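Side-chain contacts in cyclic nucleotide-binding protein (Ruegeria pomeroyi, PDB 3FX3), which probably acts as a DNA-binding transcription regulator of the Crp family, joining a cyclic nucleotide-binding domain to a helix-turn-helix domain: residues 37-40 with 41-45; 141-144 with 145-149; 158-161 with 162-165; 193-196 with 197-201. One frame throughout, in Å; residues are numbered along the deposited sequence. Where two conformers were deposited one is given.

Interaction 1: residues 37-40 with 41-45; sequences RSYD and RGETL
Tyr39 and Glu43 meet across a type II beta turn, Asp40 to Glu43, in the jelly-roll-like beta fold of the cyclic nucleotide-binding domain. The turn closes through Glu43 N on Asp40 O at 2.9 Å, the donor standing above the carbonyl plane. Gly42, at its third position, takes the positive phi (81°) that glycine accepts easily. The Glu43 side chain then doubles back: with CG anti to the backbone N (chi1 -170°) and the chain extended beyond, it crosses Tyr39 at about a right angle. Its OE1 takes Asp40 N at 3.0 Å on the anti side of the carboxylate, while a water donates to both Glu43 OE2 and Ser38 O. Were Glu43 an alanine, Asp40 N would probably lose this acceptor and the water its carboxylate partner. CG of Glu43 lies at the edge of the Tyr39 ring, in its plane. Beyond the contact, Tyr39 OH is hydrogen-bonded to His111, and the flanking strands pair with 107-113 and 100-103, which belong to different sheets. The ring's face is met by Leu45, whose CG sits over its centre, 3.9 Å from the centroid and 8° off the normal.

Interaction 2: residues 141-144 with 145-149; sequences SLVA and QLEQL
Glu147 N reaches back to two carbonyls near the end of helix 125-147. One bond, to Ala144 O, is 3.1 Å long and comes from above the carbonyl plane; the other, to Val143 O at 3.2 Å, is weak, with an N-H...O angle of 127°. Just before, the helix is regular: Gln145 N binds Ser141 O and Leu146 N binds Leu142 O, each in the i to i+4 pattern. Gln148 N, one residue on from Glu147, bonds to Gln145 O.

Side chains follow the backbone closely here. Glu147 CB rests 3.2 Å from Ala144 O, and Leu146 lays its CG against Leu142 O at 3.6 Å. The Gln148 chain runs past Ala144 O, touching it with CG. The Glu147 chain sets out with CG and N in the anti relation (chi1 -157°) and bends at chi2, which puts OE1 within reach of a water. That water lies 2.8 Å from OE1 and 2.7 Å from Val143 O, close enough to donate to either, although it has more acceptors in reach than protons.

Farther out, the second subunit takes over. Leu142 packs on Leu146 of the second subunit and Leu146 on its Leu142, a reciprocal meeting of the two long helices at the dimer interface. Glu147 OE2 forms a salt bridge with Arg187 of the second subunit, while Arg157 of that subunit bonds to Glu147 O.

The chemistry thus divides the carboxylate between two tasks: OE1 faces a water that can link it to its own helix, and OE2 is paired with a charge across the dimer, which would be expected to favour the ionised form.

Interaction 3: residues 158-161 with 162-165; sequences VAEF and LLEL
Phe161 and Leu165 come together through different first torsions: Phe161 swings its ring carbon CG to the position anti to N (chi1 174°), whereas in Leu165 it is the carbonyl carbon that CG stands anti to (chi1 -61°). One turn of helix separates them, and the two choices lean the side chains toward one another. Leu165 CD1 comes to 3.5 Å from Phe161 CE2. Leu165 CG stands 4.2 Å above the plane of the ring, displaced toward its rim, so the leucine branch lies over one face without being centred on it. The same CG is 3.4 Å from Phe161 O, the carbonyl that accepts Leu165 N. With an alanine at Phe161, Leu165 CD1 would probably face a gap and be able to turn more freely.

The backbone below is a regular alpha helix, with four successive i to i+4 bonds. The first, Leu162 N to Val158 O at 2.8 Å, is nearly straight at 171°. Leu162 folds its CG over that same carbonyl, and its CD1 touches Val158 CG1 at 4.3 Å. Leu163 behaves alike one position on, where CG and CD1 both lie 3.3 Å from Ala159 O.

On the more polar side, Glu160 OE1 is hydrogen-bonded to Gln152. The apolar sides of helix 154-165, the opening helix of the Crp-like helix-turn-helix domain, meet several elements. Ala159 and Leu163 pack on helix 219-227, and Phe161 touches Leu188; Leu162 and Leu165 both rest on Val175 of strand 173-176, while Val158 reaches helix 192-203.

Interaction 4: residues 193-196 with 197-201; sequences ESLS and RAFSR. With PO4 (phosphate ion), chain H.
Ser194 and Arg197 lie together on helix 192-203, which follows helix 182-187 in the Crp-like helix-turn-helix domain and occupies the position of the recognition helix in this family. Arg197 binds a phosphate ion, probably taken from the crystallisation liquor, with Ser194 beside it. Arg197 NE binds its O2 at 2.6 Å, and Arg197 NH1 binds its O1 at 3.2 Å with a nearly straight angle of 174°. The phosphorus sits at the edge of the guanidinium, in its plane, so two neighbouring N-H groups point at two oxygens of the same ion. A bend at chi3 (-86°) turns the guanidinium back along the helix, where one face lies over Glu193 O and Ser194 CA. Ser194 OG, 3.1 Å from phosphate O1, may add a bond, although its proton has another acceptor within reach.

Glu193 runs alongside Arg197, pointing the same way, and its CG touches NH2 at 3.7 Å; their charged atoms remain apart. On the buried side of the helix, Leu195 crosses Phe199 obliquely. Leu195 CG comes to 3.6 Å from Phe199 CE2, and CD1 lies over the ring face in a CH-pi contact, 4.2 Å from the centroid. Leu195 also packs on Ile184 and Ala185 of helix 182-187, while Phe199 meets Val158 of helix 154-165.

The helix is accordingly two-sided, apolar inward and polar outward. A planar cation offering paired N-H groups to a phosphate is consistent with a surface suited to a DNA backbone, although the ion itself does not establish that role.

The four contacts follow one another along the chain and pass from one domain to the other. Interaction 1 lies in the cyclic nucleotide-binding domain, at the corner between two antiparallel sheets; interaction 2 is about 36 Å away between centres, at the end of the long dimer helix 125-147. The next helix, 154-165, carries interaction 3, with centres 19 Å from interaction 2 and no direct touch. Interactions 3 and 4 share the helix-turn-helix domain and do touch: Val158 CG2 packs against Ala198 CB at 3.6 Å. The dimer helix thus stands between the cyclic nucleotide-binding domain and the helix-turn-helix domain, an order consistent with a Crp-like regulator.

Interaction 1: residues 37-40 with 41-45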
# COMPACT_ATOMS: atom_id res chain seq x y z
N ARG B 37 13.84 18.11 -17.01
CA ARG B 37 14.39 19.29 -16.38
C ARG B 37 15.40 18.96 -15.29
O ARG B 37 15.26 17.96 -14.60
CB ARG B 37 13.28 20.15 -15.77
CG ARG B 37 12.33 20.77 -16.78
CD ARG B 37 13.03 21.82 -17.61
NE ARG B 37 12.10 22.55 -18.46
CZ ARG B 37 11.98 22.38 -19.78
NH1 ARG B 37 12.73 21.48 -20.45
NH2 ARG B 37 11.08 23.11 -20.45
N SER B 38 16.38 19.86 -15.14
CA SER B 38 17.35 19.84 -14.05
C SER B 38 17.08 20.95 -13.11
O SER B 38 16.62 21.99 -13.53
CB SER B 38 18.75 20.05 -14.60
OG SER B 38 19.15 18.82 -15.16
N TYR B 39 17.37 20.73 -11.83
CA TYR B 39 17.15 21.73 -10.78
C TYR B 39 18.41 21.82 -9.91
O TYR B 39 19.02 20.80 -9.56
CB TYR B 39 15.91 21.36 -9.94
CG TYR B 39 14.64 21.35 -10.75
CD1 TYR B 39 14.23 20.22 -11.43
CD2 TYR B 39 13.85 22.49 -10.85
CE1 TYR B 39 13.08 20.21 -12.22
CE2 TYR B 39 12.70 22.50 -11.62
CZ TYR B 39 12.31 21.34 -12.31
OH TYR B 39 11.17 21.32 -13.11
N ASP B 40 18.84 23.03 -9.60
CA ASP B 40 19.92 23.21 -8.63
C ASP B 40 19.36 22.96 -7.24
O ASP B 40 18.14 23.03 -7.00
CB ASP B 40 20.46 24.65 -8.63
CG ASP B 40 21.03 25.08 -9.97
OD1 ASP B 40 21.44 24.21 -10.75
OD2 ASP B 40 21.11 26.30 -10.22
N ARG B 41 20.26 22.69 -6.30
CA ARG B 41 19.90 22.63 -4.90
C ARG B 41 19.17 23.90 -4.54
O ARG B 41 19.61 24.99 -4.91
CB ARG B 41 21.13 22.53 -4.01
CG ARG B 41 20.82 22.04 -2.59
CD ARG B 41 21.37 22.96 -1.49
NE ARG B 41 22.19 22.21 -0.54
CZ ARG B 41 21.70 21.49 0.46
NH1 ARG B 41 22.54 20.84 1.25
NH2 ARG B 41 20.39 21.42 0.67
N GLY B 42 18.05 23.76 -3.84
CA GLY B 42 17.25 24.89 -3.40
C GLY B 42 16.30 25.46 -4.46
O GLY B 42 15.56 26.41 -4.19
N GLU B 43 16.31 24.91 -5.68
CA GLU B 43 15.46 25.45 -6.73
C GLU B 43 14.03 24.90 -6.58
O GLU B 43 13.83 23.70 -6.32
CB GLU B 43 16.02 25.08 -8.11
CG GLU B 43 15.31 25.82 -9.26
CD GLU B 43 15.88 25.55 -10.66
OE1 GLU B 43 17.04 25.08 -10.78
OE2 GLU B 43 15.15 25.85 -11.63
N THR B 44 13.06 25.79 -6.80
CA THR B 44 11.65 25.47 -6.82
C THR B 44 11.24 24.65 -8.07
O THR B 44 11.60 25.01 -9.19
CB THR B 44 10.81 26.76 -6.77
OG1 THR B 44 11.02 27.39 -5.51
CG2 THR B 44 9.31 26.48 -6.97
N LEU B 45 10.51 23.55 -7.84
CA LEU B 45 9.86 22.79 -8.93
C LEU B 45 8.47 23.34 -9.13
O LEU B 45 8.07 23.57 -10.26
CB LEU B 45 9.74 21.30 -8.60
CG LEU B 45 10.99 20.43 -8.72
CD1 LEU B 45 12.00 20.76 -7.61
CD2 LEU B 45 10.58 18.95 -8.68
O HOH W 1 15.15 24.21 -13.76

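Interaction 2: residues 141-144 with 145-149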
# COMPACT_ATOMS: atom_id res chain seq x y z
N SER B 141 -2.32 -5.51 -2.05
CA SER B 141 -1.05 -6.08 -1.61
C SER B 141 -0.44 -5.25 -0.45
O SER B 141 0.04 -5.78 0.54
CB SER B 141 -0.12 -6.22 -2.83
OG SER B 141 1.19 -6.35 -2.43
N LEU B 142 -0.51 -3.94 -0.55
CA LEU B 142 0.03 -3.10 0.52
C LEU B 142 -0.81 -3.21 1.85
O LEU B 142 -0.25 -3.27 2.95
CB LEU B 142 0.11 -1.65 0.05
CG LEU B 142 1.08 -1.36 -1.12
CD1 LEU B 142 1.02 0.12 -1.47
CD2 LEU B 142 2.50 -1.74 -0.79
N VAL B 143 -2.13 -3.28 1.73
CA VAL B 143 -2.99 -3.47 2.89
C VAL B 143 -2.66 -4.81 3.55
O VAL B 143 -2.58 -4.89 4.78
CB VAL B 143 -4.50 -3.45 2.49
CG1 VAL B 143 -5.39 -4.03 3.65
CG2 VAL B 143 -4.93 -2.03 2.09
N ALA B 144 -2.48 -5.87 2.75
CA ALA B 144 -2.17 -7.18 3.32
C ALA B 144 -0.81 -7.11 4.01
O ALA B 144 -0.63 -7.65 5.10
CB ALA B 144 -2.19 -8.31 2.26
N GLN B 145 0.15 -6.43 3.41
CA GLN B 145 1.47 -6.28 4.08
C GLN B 145 1.39 -5.52 5.41
O GLN B 145 2.01 -5.90 6.37
CB GLN B 145 2.51 -5.62 3.17
CG GLN B 145 3.44 -6.61 2.54
CD GLN B 145 4.58 -5.93 1.83
OE1 GLN B 145 4.47 -5.58 0.65
NE2 GLN B 145 5.72 -5.76 2.53
N LEU B 146 0.60 -4.45 5.46
CA LEU B 146 0.44 -3.67 6.70
C LEU B 146 -0.23 -4.50 7.79
O LEU B 146 -0.13 -4.20 8.96
CB LEU B 146 -0.41 -2.44 6.45
CG LEU B 146 0.36 -1.26 5.89
CD1 LEU B 146 -0.64 -0.27 5.30
CD2 LEU B 146 1.21 -0.62 7.01
N GLU B 147 -0.90 -5.56 7.42
CA GLU B 147 -1.55 -6.41 8.39
C GLU B 147 -0.56 -7.36 9.08
O GLU B 147 -0.86 -7.93 10.14
CB GLU B 147 -2.58 -7.22 7.63
CG GLU B 147 -3.67 -7.72 8.47
CD GLU B 147 -4.90 -6.84 8.48
OE1 GLU B 147 -4.93 -5.84 7.72
OE2 GLU B 147 -5.83 -7.19 9.24
N GLN B 148 0.58 -7.58 8.44
CA GLN B 148 1.48 -8.65 8.84
C GLN B 148 2.51 -8.15 9.85
O GLN B 148 3.08 -7.09 9.68
CB GLN B 148 2.18 -9.24 7.62
CG GLN B 148 1.31 -10.16 6.80
CD GLN B 148 2.00 -10.65 5.53
OE1 GLN B 148 2.88 -9.99 4.96
NE2 GLN B 148 1.59 -11.82 5.07
N LEU B 149 2.74 -8.95 10.89
CA LEU B 149 3.66 -8.58 12.00
C LEU B 149 5.04 -8.14 11.50
O LEU B 149 5.72 -8.88 10.79
CB LEU B 149 3.79 -9.76 12.98
CG LEU B 149 4.71 -9.60 14.22
CD1 LEU B 149 4.20 -8.50 15.18
CD2 LEU B 149 4.86 -10.94 14.94
O HOH W 2 -3.93 -3.48 6.59

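Interaction 3: residues 158-161 with 162-165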
# COMPACT_ATOMS: atom_id res chain seq x y z
N VAL B 158 16.61 0.65 8.40
CA VAL B 158 17.47 1.56 7.64
C VAL B 158 18.27 0.79 6.58
O VAL B 158 18.42 1.25 5.43
CB VAL B 158 18.41 2.35 8.57
CG1 VAL B 158 19.43 3.19 7.78
CG2 VAL B 158 17.57 3.23 9.50
N ALA B 159 18.75 -0.40 6.98
CA ALA B 159 19.42 -1.31 6.04
C ALA B 159 18.52 -1.56 4.83
O ALA B 159 18.94 -1.48 3.68
CB ALA B 159 19.76 -2.63 6.73
N GLU B 160 17.27 -1.84 5.12
CA GLU B 160 16.26 -2.11 4.10
C GLU B 160 16.03 -0.91 3.17
O GLU B 160 15.90 -1.03 1.93
CB GLU B 160 14.97 -2.45 4.84
CG GLU B 160 14.01 -3.25 4.09
CD GLU B 160 14.48 -4.70 3.84
OE1 GLU B 160 14.60 -5.51 4.82
OE2 GLU B 160 14.67 -5.03 2.65
N PHE B 161 15.95 0.27 3.78
CA PHE B 161 15.85 1.50 3.03
C PHE B 161 17.06 1.69 2.10
O PHE B 161 16.93 1.95 0.91
CB PHE B 161 15.66 2.67 4.02
CG PHE B 161 15.69 4.02 3.38
CD1 PHE B 161 14.55 4.53 2.80
CD2 PHE B 161 16.86 4.76 3.35
CE1 PHE B 161 14.56 5.78 2.18
CE2 PHE B 161 16.87 6.03 2.75
CZ PHE B 161 15.70 6.52 2.16
N LEU B 162 18.25 1.52 2.63
CA LEU B 162 19.45 1.62 1.81
C LEU B 162 19.45 0.59 0.67
O LEU B 162 19.77 0.93 -0.46
CB LEU B 162 20.69 1.48 2.69
CG LEU B 162 20.95 2.66 3.63
CD1 LEU B 162 22.17 2.39 4.51
CD2 LEU B 162 21.16 3.97 2.82
N LEU B 163 19.05 -0.65 0.97
CA LEU B 163 19.02 -1.70 -0.05
C LEU B 163 18.07 -1.36 -1.19
O LEU B 163 18.38 -1.59 -2.36
CB LEU B 163 18.62 -3.04 0.57
CG LEU B 163 19.73 -3.69 1.42
CD1 LEU B 163 19.13 -4.59 2.51
CD2 LEU B 163 20.71 -4.45 0.53
N GLU B 164 16.91 -0.82 -0.85
CA GLU B 164 15.97 -0.40 -1.87
C GLU B 164 16.56 0.73 -2.73
O GLU B 164 16.33 0.75 -3.93
CB GLU B 164 14.66 0.01 -1.21
CG GLU B 164 13.56 0.37 -2.19
CD GLU B 164 12.21 -0.30 -1.85
OE1 GLU B 164 12.04 -0.87 -0.73
OE2 GLU B 164 11.32 -0.24 -2.73
N LEU B 165 17.32 1.66 -2.15
CA LEU B 165 17.98 2.72 -2.95
C LEU B 165 19.06 2.22 -3.93
O LEU B 165 19.31 2.84 -4.95
CB LEU B 165 18.60 3.81 -2.05
CG LEU B 165 17.71 4.62 -1.10
CD1 LEU B 165 18.56 5.64 -0.31
CD2 LEU B 165 16.60 5.31 -1.85

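Interaction 4: residues 193-196 with 197-201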
# COMPACT_ATOMS: atom_id res chain seq x y z
N GLU B 193 17.91 10.91 16.55
CA GLU B 193 18.93 10.19 17.29
C GLU B 193 18.82 8.68 17.07
O GLU B 193 19.84 7.97 17.09
CB GLU B 193 18.91 10.59 18.79
CG GLU B 193 17.66 10.20 19.61
CD GLU B 193 16.43 11.13 19.44
OE1 GLU B 193 16.41 12.10 18.63
OE2 GLU B 193 15.43 10.86 20.15
N SER B 194 17.59 8.20 16.84
CA SER B 194 17.38 6.80 16.48
C SER B 194 18.00 6.48 15.13
O SER B 194 18.64 5.45 14.97
CB SER B 194 15.90 6.43 16.43
OG SER B 194 15.33 6.47 17.72
N LEU B 195 17.83 7.37 14.16
CA LEU B 195 18.47 7.19 12.85
C LEU B 195 19.99 7.12 13.01
O LEU B 195 20.65 6.32 12.35
CB LEU B 195 18.09 8.31 11.87
CG LEU B 195 18.67 8.18 10.46
CD1 LEU B 195 18.26 6.87 9.84
CD2 LEU B 195 18.25 9.34 9.57
N SER B 196 20.54 7.95 13.90
CA SER B 196 21.99 7.97 14.13
C SER B 196 22.53 6.68 14.74
O SER B 196 23.59 6.19 14.32
CB SER B 196 22.38 9.17 15.01
OG SER B 196 22.25 10.35 14.25
N ARG B 197 21.81 6.16 15.73
CA ARG B 197 22.13 4.85 16.29
C ARG B 197 22.09 3.79 15.20
O ARG B 197 22.99 2.95 15.12
CB ARG B 197 21.13 4.45 17.38
CG ARG B 197 21.21 5.28 18.66
CD ARG B 197 20.51 4.57 19.85
NE ARG B 197 19.06 4.84 19.91
CZ ARG B 197 18.50 5.98 20.33
NH1 ARG B 197 17.17 6.09 20.34
NH2 ARG B 197 19.25 7.02 20.73
N ALA B 198 21.06 3.84 14.36
CA ALA B 198 20.94 2.83 13.31
C ALA B 198 22.17 2.87 12.43
O ALA B 198 22.77 1.83 12.16
CB ALA B 198 19.65 2.99 12.48
N PHE B 199 22.56 4.06 11.99
CA PHE B 199 23.77 4.19 11.17
C PHE B 199 24.99 3.65 11.90
O PHE B 199 25.87 3.02 11.28
CB PHE B 199 24.05 5.65 10.79
CG PHE B 199 23.14 6.22 9.75
CD1 PHE B 199 22.77 5.48 8.64
CD2 PHE B 199 22.71 7.52 9.84
CE1 PHE B 199 21.95 6.01 7.67
CE2 PHE B 199 21.90 8.08 8.86
CZ PHE B 199 21.51 7.31 7.78
N SER B 200 25.06 3.90 13.20
CA SER B 200 26.22 3.46 13.97
C SER B 200 26.30 1.93 13.94
O SER B 200 27.33 1.35 13.58
CB SER B 200 26.13 3.96 15.39
OG SER B 200 27.31 3.60 16.08
N ARG B 201 25.21 1.27 14.30
CA ARG B 201 25.13 -0.17 14.21
C ARG B 201 25.52 -0.71 12.82
O ARG B 201 26.21 -1.72 12.73
CB ARG B 201 23.71 -0.64 14.53
CG ARG B 201 23.40 -0.58 16.00
CD ARG B 201 21.92 -0.89 16.26
NE ARG B 201 21.73 -1.78 17.40
CZ ARG B 201 21.99 -1.46 18.67
NH1 ARG B 201 21.78 -2.35 19.62
NH2 ARG B 201 22.46 -0.25 18.99
P PO4 H . 16.27 2.58 18.81
O1 PO4 H . 15.36 3.74 19.17
O2 PO4 H . 17.53 2.70 19.63
O3 PO4 H . 16.66 2.61 17.34
O4 PO4 H . 15.58 1.27 19.13